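Local coordinates for protein allantoin racemase (Pseudomonas fluorescens, PDB 5LG5) that catalyses the racemisation of allantoin and probably also interconverts the D and L forms of other 5-monosubstituted hydantoins, at residues T10-T15 and G34-F39; S43-F48 and M144-L149; A109-T114 and D171-I176. All coordinates share one frame; numbering follows the deposited sequence.

Contact 1: residues T10-T15 and G34-F39; sequences TTASIT and GLTPYF
T15 and T36 face one another through their branched ends, and two threonines with nearly the same first torsion here divide the work between hydroxyl and methyl. In T15 the hydroxyl sits beside its own backbone N and opposite the carbonyl carbon (chi1 -54°); T36 adopts the same setting at -56°. The side chains cross obliquely, and T15 OG1 meets T36 OG1 at 2.5 Å in a short hydrogen bond in which either hydroxyl could be the donor. T15 OG1 is gripped a second time by the amide ND2 of N7, so two partners fix the rotation of this buried side chain. Its methyl takes another direction: T15 CG2 rests against the backbone next to G34, 3.7 Å from G34 C and 3.6 Å from L35 O, an approach made easy by the missing side chain of G34. These pairs belong to a beta-alpha-beta unit, strand 2-7, helix 12-25 and strand 31-35, and they hold the first turn of the helix beside the C-terminal end of the second strand. A valine in place of T15 would probably leave both T36 OG1 and the N7 amide without the oxygen they share.

The methyl of T36 turns from the hydroxyl pair to the loop ahead of the helix, where T36 CG2 lies 3.6 Å from T10 CA. A12 adds a lighter touch, with A12 CB 4.0 Å from T36 OG1. Farther along, T10 lays its methyl, not its hydroxyl, against the other backbone: T10 CG2 comes within 3.2 Å of F39 O. At this end a second subunit packs in, its I234 on T10 and its W236 on F39.

Contact 2: residues S43-F48 and M144-L149; sequences SVEGNF and MAVLEL
E45 reaches V146 and A145 because its CG stands opposite the carbonyl carbon (chi1 -61°) and the chain then runs on extended (chi2 167°), delivering one carboxylate oxygen to the facing turn. S43 works at shorter range: with its hydroxyl between backbone N and carbonyl carbon (chi1 73°), S43 OG is turned to a water that it bonds at 2.6 Å. Separately, S43 CB packs on V146 CB at 3.9 Å. The direct polar link is modest, a weak hydrogen bond from V146 N to E45 OE2 at 3.4 Å, with A145 CB pressed to 3.3 Å from the same E45 OE2. The water strengthens the join. It donates to E45 OE2 and weakly accepts from L147 N, so that it links S43 and E45 to each other and, weakly, to the backbone at L147. Within 144-149, E148 OE1 receives A145 N at 2.8 Å, met nearly along its C-O axis, which braces the turn that E45 addresses. The other carboxylate oxygen, E45 OE1, forms a salt bridge with K231 of a second subunit, and that lysine also bonds S43 OG. The contact joins two loops: one leads into helix 47-63, on which V44 packs, and the other follows strand 136-141 and lies against helix 12-25.

Contact 3: residues A109-T114 and D171-I176; sequences AYSVVT and DKAEVI
S111 and V175 join two neighbouring strands of a parallel sheet, 110-114 and 175-179, which lie side by side in the second alpha/beta half of the chain, where the strands run in the order 2-1-3-4. The tight part is backbone. S111 N donates to V175 O at 2.9 Å, nearly in line with the C=O bond, while A109 O receives E174 N at 2.8 Å from a donor 37° above the carbonyl plane. V175 N also leans on A109 O, but weakly, at 3.3 Å, so one carbonyl serves two successive amides where the second segment enters the sheet.

Side chains close in on one face. S111 keeps its hydroxyl beside its own backbone N (chi1 -76°), and S111 OG lies 3.2 Å from A173 CB; the polar need of this buried oxygen is met by S138 OG on strand 136-141. Helix 153-171 covers the same face, its A167 on S111 and its A164 on I176. On the reverse face, Y110 CB approaches V175 CB at 4.2 Å, yet the phenol swings off to hydrogen-bond L132 O.

The contact slackens toward the turn at K172, a residue with positive phi just after the helix. Little of K172 meets the other segment: A109 CB stands 3.9 Å from K172 O, and the long side chain departs to a salt bridge with D117 of a fourth subunit. E174 divides its carboxylate, OE1 to H108 N just ahead of A109 and OE2 to T224 OG1 of a third subunit. Away from this margin, which other subunits cover in part, V113 and I176 cross at a slant beneath the helix, V113 CG2 touching I176 CG2 at 4.1 Å.

How the contacts relate
From the N terminus, contact 1 closes the shortest loop, bringing the end of strand 31-35 back to the start of helix 12-25 before either other contact opens. Contact 2 opens soon afterwards at 43-48 and closes only at 144-149, linking the first parallel sheet's half of the chain to the second. Contact 3 opens inside that span, at 109-114, and closes beyond it, at 171-176, so the two loops cross rather than nest. Contacts 1 and 2 touch, I14 CD1 packing on L147 CD2 at 3.8 Å. Contact 3, within the second sheet, comes to about 5 Å from contact 2 between nearest atoms, and lies across the chain's centre from contact 1.

Contact 1: residues T10-T15 and G34-F39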
loop_
_atom_site.group_PDB
_atom_site.type_symbol
_atom_site.label_atom_id
_atom_site.label_comp_id
_atom_site.label_asym_id
_atom_site.label_seq_id
_atom_site.Cartn_x
_atom_site.Cartn_y
_atom_site.Cartn_z
ATOM N N THR E 10 9.710 -6.324 -34.267
ATOM C CA THR E 10 9.638 -6.377 -35.728
ATOM C C THR E 10 10.090 -7.704 -36.349
ATOM O O THR E 10 10.281 -7.800 -37.566
ATOM C CB THR E 10 10.451 -5.243 -36.338
ATOM O OG1 THR E 10 11.777 -5.267 -35.785
ATOM C CG2 THR E 10 9.789 -3.922 -36.007
ATOM N N THR E 11 10.284 -8.711 -35.510
ATOM C CA THR E 11 10.690 -10.020 -35.996
ATOM C C THR E 11 9.465 -10.818 -36.418
ATOM O O THR E 11 8.736 -11.343 -35.568
ATOM C CB THR E 11 11.489 -10.766 -34.932
ATOM O OG1 THR E 11 12.619 -9.959 -34.570
ATOM C CG2 THR E 11 11.959 -12.125 -35.451
ATOM N N ALA E 12 9.238 -10.902 -37.729
ATOM C CA ALA E 12 8.019 -11.521 -38.256
ATOM C C ALA E 12 7.870 -12.988 -37.856
ATOM O O ALA E 12 6.755 -13.475 -37.692
ATOM C CB ALA E 12 7.949 -11.373 -39.773
ATOM N N SER E 13 8.988 -13.688 -37.664
ATOM C CA SER E 13 8.911 -15.095 -37.270
ATOM C C SER E 13 8.278 -15.209 -35.886
ATOM O O SER E 13 7.583 -16.175 -35.573
ATOM C CB SER E 13 10.289 -15.768 -37.297
ATOM O OG SER E 13 11.141 -15.276 -36.279
ATOM N N ILE E 14 8.523 -14.218 -35.043
ATOM C CA ILE E 14 7.897 -14.213 -33.734
ATOM C C ILE E 14 6.387 -13.948 -33.844
ATOM O O ILE E 14 5.584 -14.576 -33.146
ATOM C CB ILE E 14 8.630 -13.241 -32.776
ATOM C CG1 ILE E 14 10.044 -13.792 -32.519
ATOM C CG2 ILE E 14 7.841 -13.058 -31.468
ATOM C CD1 ILE E 14 10.952 -12.907 -31.687
ATOM N N THR E 15 6.006 -13.031 -34.726
ATOM C CA THR E 15 4.597 -12.768 -35.015
ATOM C C THR E 15 3.871 -14.052 -35.426
ATOM O O THR E 15 2.723 -14.296 -35.046
ATOM C CB THR E 15 4.438 -11.733 -36.153
ATOM O OG1 THR E 15 5.176 -10.538 -35.844
ATOM C CG2 THR E 15 2.958 -11.391 -36.369
ATOM N N GLY E 34 -2.294 -11.874 -37.355
ATOM C CA GLY E 34 -1.041 -11.475 -36.743
ATOM C C GLY E 34 -0.398 -10.315 -37.464
ATOM O O GLY E 34 -0.205 -10.363 -38.680
ATOM N N LEU E 35 -0.067 -9.260 -36.722
ATOM C CA LEU E 35 0.552 -8.082 -37.327
ATOM C C LEU E 35 1.936 -7.812 -36.759
ATOM O O LEU E 35 2.165 -7.934 -35.553
ATOM C CB LEU E 35 -0.336 -6.854 -37.143
ATOM C CG LEU E 35 -1.740 -6.926 -37.734
ATOM C CD1 LEU E 35 -2.460 -5.632 -37.452
ATOM C CD2 LEU E 35 -1.660 -7.196 -39.251
ATOM N N THR E 36 2.856 -7.443 -37.644
ATOM C CA THR E 36 4.191 -7.008 -37.254
ATOM C C THR E 36 4.272 -5.509 -37.505
ATOM O O THR E 36 3.918 -5.051 -38.588
ATOM C CB THR E 36 5.273 -7.735 -38.075
ATOM O OG1 THR E 36 5.106 -9.157 -37.938
ATOM C CG2 THR E 36 6.671 -7.337 -37.598
ATOM N N PRO E 37 4.711 -4.728 -36.500
ATOM C CA PRO E 37 4.789 -3.269 -36.683
ATOM C C PRO E 37 5.717 -2.891 -37.832
ATOM O O PRO E 37 6.613 -3.675 -38.136
ATOM C CB PRO E 37 5.397 -2.780 -35.360
ATOM C CG PRO E 37 5.040 -3.848 -34.361
ATOM C CD PRO E 37 5.108 -5.140 -35.144
ATOM N N TYR E 38 5.524 -1.719 -38.435
ATOM C CA TYR E 38 6.334 -1.312 -39.582
ATOM C C TYR E 38 7.717 -0.843 -39.147
ATOM O O TYR E 38 8.629 -0.727 -39.969
ATOM C CB TYR E 38 5.653 -0.185 -40.355
ATOM C CG TYR E 38 4.354 -0.565 -41.014
ATOM C CD1 TYR E 38 3.293 0.329 -41.042
ATOM C CD2 TYR E 38 4.187 -1.806 -41.617
ATOM C CE1 TYR E 38 2.101 0.003 -41.642
ATOM C CE2 TYR E 38 2.984 -2.147 -42.223
ATOM C CZ TYR E 38 1.951 -1.234 -42.231
ATOM O OH TYR E 38 0.749 -1.543 -42.822
ATOM N N PHE E 39 7.866 -0.546 -37.856
ATOM C CA PHE E 39 9.169 -0.163 -37.315
ATOM C C PHE E 39 9.322 -0.590 -35.857
ATOM O O PHE E 39 8.396 -1.165 -35.263
ATOM C CB PHE E 39 9.423 1.334 -37.476
ATOM C CG PHE E 39 8.452 2.198 -36.734
ATOM C CD1 PHE E 39 7.228 2.530 -37.294
ATOM C CD2 PHE E 39 8.775 2.688 -35.472
ATOM C CE1 PHE E 39 6.330 3.337 -36.611
ATOM C CE2 PHE E 39 7.890 3.501 -34.776
ATOM C CZ PHE E 39 6.662 3.824 -35.346
#

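Contact 2: residues S43-F48 and M144-L149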
loop_
_atom_site.group_PDB
_atom_site.type_symbol
_atom_site.label_atom_id
_atom_site.label_comp_id
_atom_site.label_asym_id
_atom_site.label_seq_id
_atom_site.Cartn_x
_atom_site.Cartn_y
_atom_site.Cartn_z
ATOM N N SER E 43 13.687 -7.022 -31.026
ATOM C CA SER E 43 13.240 -7.533 -29.749
ATOM C C SER E 43 13.206 -6.360 -28.790
ATOM O O SER E 43 14.055 -5.467 -28.852
ATOM C CB SER E 43 14.145 -8.667 -29.251
ATOM O OG SER E 43 15.390 -8.170 -28.820
ATOM N N VAL E 44 12.205 -6.353 -27.918
ATOM C CA VAL E 44 12.017 -5.240 -26.998
ATOM C C VAL E 44 12.563 -5.522 -25.607
ATOM O O VAL E 44 11.951 -6.259 -24.835
ATOM C CB VAL E 44 10.550 -4.892 -26.888
ATOM C CG1 VAL E 44 10.371 -3.731 -25.914
ATOM C CG2 VAL E 44 10.016 -4.544 -28.261
ATOM N N GLU E 45 13.706 -4.927 -25.283
ATOM C CA GLU E 45 14.386 -5.253 -24.036
ATOM C C GLU E 45 14.806 -3.997 -23.288
ATOM O O GLU E 45 15.995 -3.783 -23.041
ATOM C CB GLU E 45 15.630 -6.108 -24.327
ATOM C CG GLU E 45 15.320 -7.450 -24.995
ATOM C CD GLU E 45 16.571 -8.131 -25.541
ATOM O OE1 GLU E 45 17.545 -7.414 -25.883
ATOM O OE2 GLU E 45 16.584 -9.385 -25.608
ATOM N N GLY E 46 13.831 -3.177 -22.912
ATOM C CA GLY E 46 14.120 -1.946 -22.207
ATOM C C GLY E 46 13.148 -0.822 -22.504
ATOM O O GLY E 46 12.224 -0.964 -23.321
ATOM N N ASN E 47 13.351 0.291 -21.801
ATOM C CA ASN E 47 12.429 1.418 -21.841
ATOM C C ASN E 47 12.356 2.069 -23.211
ATOM O O ASN E 47 11.271 2.324 -23.735
ATOM C CB ASN E 47 12.795 2.452 -20.768
ATOM C CG ASN E 47 12.734 1.882 -19.365
ATOM O OD1 ASN E 47 13.763 1.558 -18.771
ATOM N ND2 ASN E 47 11.533 1.752 -18.830
ATOM N N PHE E 48 13.518 2.345 -23.794
ATOM C CA PHE E 48 13.536 3.008 -25.091
ATOM C C PHE E 48 12.812 2.140 -26.113
ATOM O O PHE E 48 11.919 2.607 -26.824
ATOM C CB PHE E 48 14.975 3.283 -25.551
ATOM C CG PHE E 48 15.105 3.493 -27.041
ATOM C CD1 PHE E 48 14.587 4.631 -27.642
ATOM C CD2 PHE E 48 15.726 2.535 -27.840
ATOM C CE1 PHE E 48 14.702 4.828 -29.020
ATOM C CE2 PHE E 48 15.845 2.717 -29.214
ATOM C CZ PHE E 48 15.328 3.871 -29.807
ATOM N N MET E 144 18.032 -15.171 -20.543
ATOM C CA MET E 144 18.201 -15.401 -21.970
ATOM C C MET E 144 17.451 -14.334 -22.743
ATOM O O MET E 144 16.305 -14.023 -22.412
ATOM C CB MET E 144 17.640 -16.768 -22.368
ATOM C CG MET E 144 17.933 -17.884 -21.390
ATOM S SD MET E 144 18.931 -19.177 -22.134
ATOM C CE MET E 144 20.505 -18.343 -22.261
ATOM N N ALA E 145 18.086 -13.763 -23.763
ATOM C CA ALA E 145 17.426 -12.755 -24.590
ATOM C C ALA E 145 16.266 -13.368 -25.365
ATOM O O ALA E 145 16.229 -14.587 -25.578
ATOM C CB ALA E 145 18.413 -12.089 -25.539
ATOM N N VAL E 146 15.324 -12.517 -25.779
ATOM C CA VAL E 146 14.143 -12.956 -26.519
ATOM C C VAL E 146 14.489 -13.833 -27.728
ATOM O O VAL E 146 13.905 -14.904 -27.910
ATOM C CB VAL E 146 13.298 -11.750 -26.997
ATOM C CG1 VAL E 146 12.136 -12.221 -27.847
ATOM C CG2 VAL E 146 12.788 -10.936 -25.800
ATOM N N LEU E 147 15.450 -13.400 -28.538
ATOM C CA LEU E 147 15.768 -14.125 -29.769
ATOM C C LEU E 147 16.475 -15.440 -29.491
ATOM O O LEU E 147 16.452 -16.353 -30.317
ATOM C CB LEU E 147 16.611 -13.256 -30.708
ATOM C CG LEU E 147 15.980 -11.934 -31.156
ATOM C CD1 LEU E 147 16.960 -11.170 -32.018
ATOM C CD2 LEU E 147 14.691 -12.207 -31.923
ATOM N N GLU E 148 17.068 -15.544 -28.308
ATOM C CA GLU E 148 17.797 -16.743 -27.908
ATOM C C GLU E 148 16.821 -17.896 -27.679
ATOM O O GLU E 148 17.222 -19.059 -27.625
ATOM C CB GLU E 148 18.603 -16.447 -26.636
ATOM C CG GLU E 148 20.124 -16.532 -26.776
ATOM C CD GLU E 148 20.856 -15.932 -25.569
ATOM O OE1 GLU E 148 20.242 -15.122 -24.830
ATOM O OE2 GLU E 148 22.041 -16.271 -25.351
ATOM N N LEU E 149 15.535 -17.572 -27.548
ATOM C CA LEU E 149 14.538 -18.601 -27.278
ATOM C C LEU E 149 14.440 -19.550 -28.444
ATOM O O LEU E 149 14.332 -20.760 -28.255
ATOM C CB LEU E 149 13.145 -18.016 -26.994
ATOM C CG LEU E 149 12.739 -17.263 -25.720
ATOM C CD1 LEU E 149 13.867 -16.478 -25.088
ATOM C CD2 LEU E 149 11.556 -16.340 -26.014
HETATM O O HOH W 1 16.721 -10.204 -28.008
#

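Contact 3: residues A109-T114 and D171-I176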
loop_
_atom_site.group_PDB
_atom_site.type_symbol
_atom_site.label_atom_id
_atom_site.label_comp_id
_atom_site.label_asym_id
_atom_site.label_seq_id
_atom_site.Cartn_x
_atom_site.Cartn_y
_atom_site.Cartn_z
ATOM N N ALA E 109 -1.015 -17.160 -5.561
ATOM C CA ALA E 109 0.013 -16.238 -6.029
ATOM C C ALA E 109 0.585 -16.739 -7.350
ATOM O O ALA E 109 0.648 -17.957 -7.581
ATOM C CB ALA E 109 1.130 -16.095 -4.964
ATOM N N TYR E 110 0.974 -15.810 -8.229
ATOM C CA TYR E 110 1.585 -16.183 -9.509
ATOM C C TYR E 110 2.977 -15.562 -9.622
ATOM O O TYR E 110 3.269 -14.552 -8.985
ATOM C CB TYR E 110 0.705 -15.768 -10.705
ATOM C CG TYR E 110 0.664 -14.267 -10.926
ATOM C CD1 TYR E 110 -0.312 -13.491 -10.327
ATOM C CD2 TYR E 110 1.609 -13.629 -11.721
ATOM C CE1 TYR E 110 -0.349 -12.127 -10.503
ATOM C CE2 TYR E 110 1.572 -12.255 -11.912
ATOM C CZ TYR E 110 0.587 -11.521 -11.296
ATOM O OH TYR E 110 0.540 -10.168 -11.469
ATOM N N SER E 111 3.839 -16.171 -10.429
ATOM C CA SER E 111 5.123 -15.556 -10.757
ATOM C C SER E 111 5.272 -15.445 -12.257
ATOM O O SER E 111 4.722 -16.242 -13.017
ATOM C CB SER E 111 6.319 -16.327 -10.161
ATOM O OG SER E 111 6.464 -16.085 -8.771
ATOM N N VAL E 112 5.988 -14.424 -12.685
ATOM C CA VAL E 112 6.258 -14.240 -14.085
ATOM C C VAL E 112 7.703 -14.603 -14.359
ATOM O O VAL E 112 8.597 -14.168 -13.644
ATOM C CB VAL E 112 5.997 -12.774 -14.494
ATOM C CG1 VAL E 112 6.255 -12.582 -15.988
ATOM C CG2 VAL E 112 4.565 -12.366 -14.113
ATOM N N VAL E 113 7.935 -15.412 -15.381
ATOM C CA VAL E 113 9.298 -15.693 -15.789
ATOM C C VAL E 113 9.544 -14.980 -17.095
ATOM O O VAL E 113 8.874 -15.250 -18.088
ATOM C CB VAL E 113 9.583 -17.193 -15.971
ATOM C CG1 VAL E 113 10.993 -17.376 -16.510
ATOM C CG2 VAL E 113 9.391 -17.943 -14.652
ATOM N N THR E 114 10.481 -14.043 -17.097
ATOM C CA THR E 114 10.740 -13.297 -18.320
ATOM C C THR E 114 12.127 -13.643 -18.842
ATOM O O THR E 114 12.740 -14.633 -18.409
ATOM C CB THR E 114 10.555 -11.751 -18.124
ATOM O OG1 THR E 114 10.647 -11.067 -19.383
ATOM C CG2 THR E 114 11.577 -11.181 -17.153
ATOM N N ASP E 171 9.631 -18.316 -3.840
ATOM C CA ASP E 171 8.684 -17.212 -3.836
ATOM C C ASP E 171 7.247 -17.646 -3.532
ATOM O O ASP E 171 6.352 -16.800 -3.405
ATOM C CB ASP E 171 8.731 -16.452 -5.167
ATOM C CG ASP E 171 10.132 -16.024 -5.546
ATOM O OD1 ASP E 171 10.937 -15.808 -4.625
ATOM O OD2 ASP E 171 10.428 -15.905 -6.758
ATOM N N LYS E 172 7.023 -18.957 -3.457
ATOM C CA LYS E 172 5.669 -19.511 -3.209
ATOM C C LYS E 172 4.674 -19.238 -4.333
ATOM O O LYS E 172 3.459 -19.093 -4.093
ATOM C CB LYS E 172 5.089 -19.057 -1.867
ATOM C CG LYS E 172 5.972 -19.416 -0.685
ATOM C CD LYS E 172 6.304 -20.909 -0.715
ATOM C CE LYS E 172 7.261 -21.280 0.418
ATOM N NZ LYS E 172 6.843 -22.510 1.142
ATOM N N ALA E 173 5.187 -19.154 -5.557
ATOM C CA ALA E 173 4.320 -19.069 -6.713
ATOM C C ALA E 173 3.508 -20.360 -6.795
ATOM O O ALA E 173 4.010 -21.455 -6.486
ATOM C CB ALA E 173 5.138 -18.892 -7.979
ATOM N N GLU E 174 2.268 -20.247 -7.242
ATOM C CA GLU E 174 1.440 -21.427 -7.412
ATOM C C GLU E 174 1.092 -21.582 -8.871
ATOM O O GLU E 174 0.626 -22.633 -9.313
ATOM C CB GLU E 174 0.186 -21.315 -6.559
ATOM C CG GLU E 174 0.530 -21.111 -5.098
ATOM C CD GLU E 174 -0.673 -21.145 -4.208
ATOM O OE1 GLU E 174 -1.797 -21.292 -4.743
ATOM O OE2 GLU E 174 -0.491 -21.037 -2.970
ATOM N N VAL E 175 1.326 -20.509 -9.616
ATOM C CA VAL E 175 1.097 -20.489 -11.048
ATOM C C VAL E 175 2.241 -19.758 -11.716
ATOM O O VAL E 175 2.779 -18.789 -11.164
ATOM C CB VAL E 175 -0.245 -19.791 -11.400
ATOM C CG1 VAL E 175 -0.490 -19.808 -12.914
ATOM C CG2 VAL E 175 -1.409 -20.450 -10.666
ATOM N N ILE E 176 2.624 -20.226 -12.897
ATOM C CA ILE E 176 3.666 -19.553 -13.648
ATOM C C ILE E 176 3.063 -18.856 -14.846
ATOM O O ILE E 176 2.248 -19.436 -15.553
ATOM C CB ILE E 176 4.734 -20.532 -14.144
ATOM C CG1 ILE E 176 5.364 -21.270 -12.955
ATOM C CG2 ILE E 176 5.770 -19.789 -14.941
ATOM C CD1 ILE E 176 6.188 -20.377 -12.023
#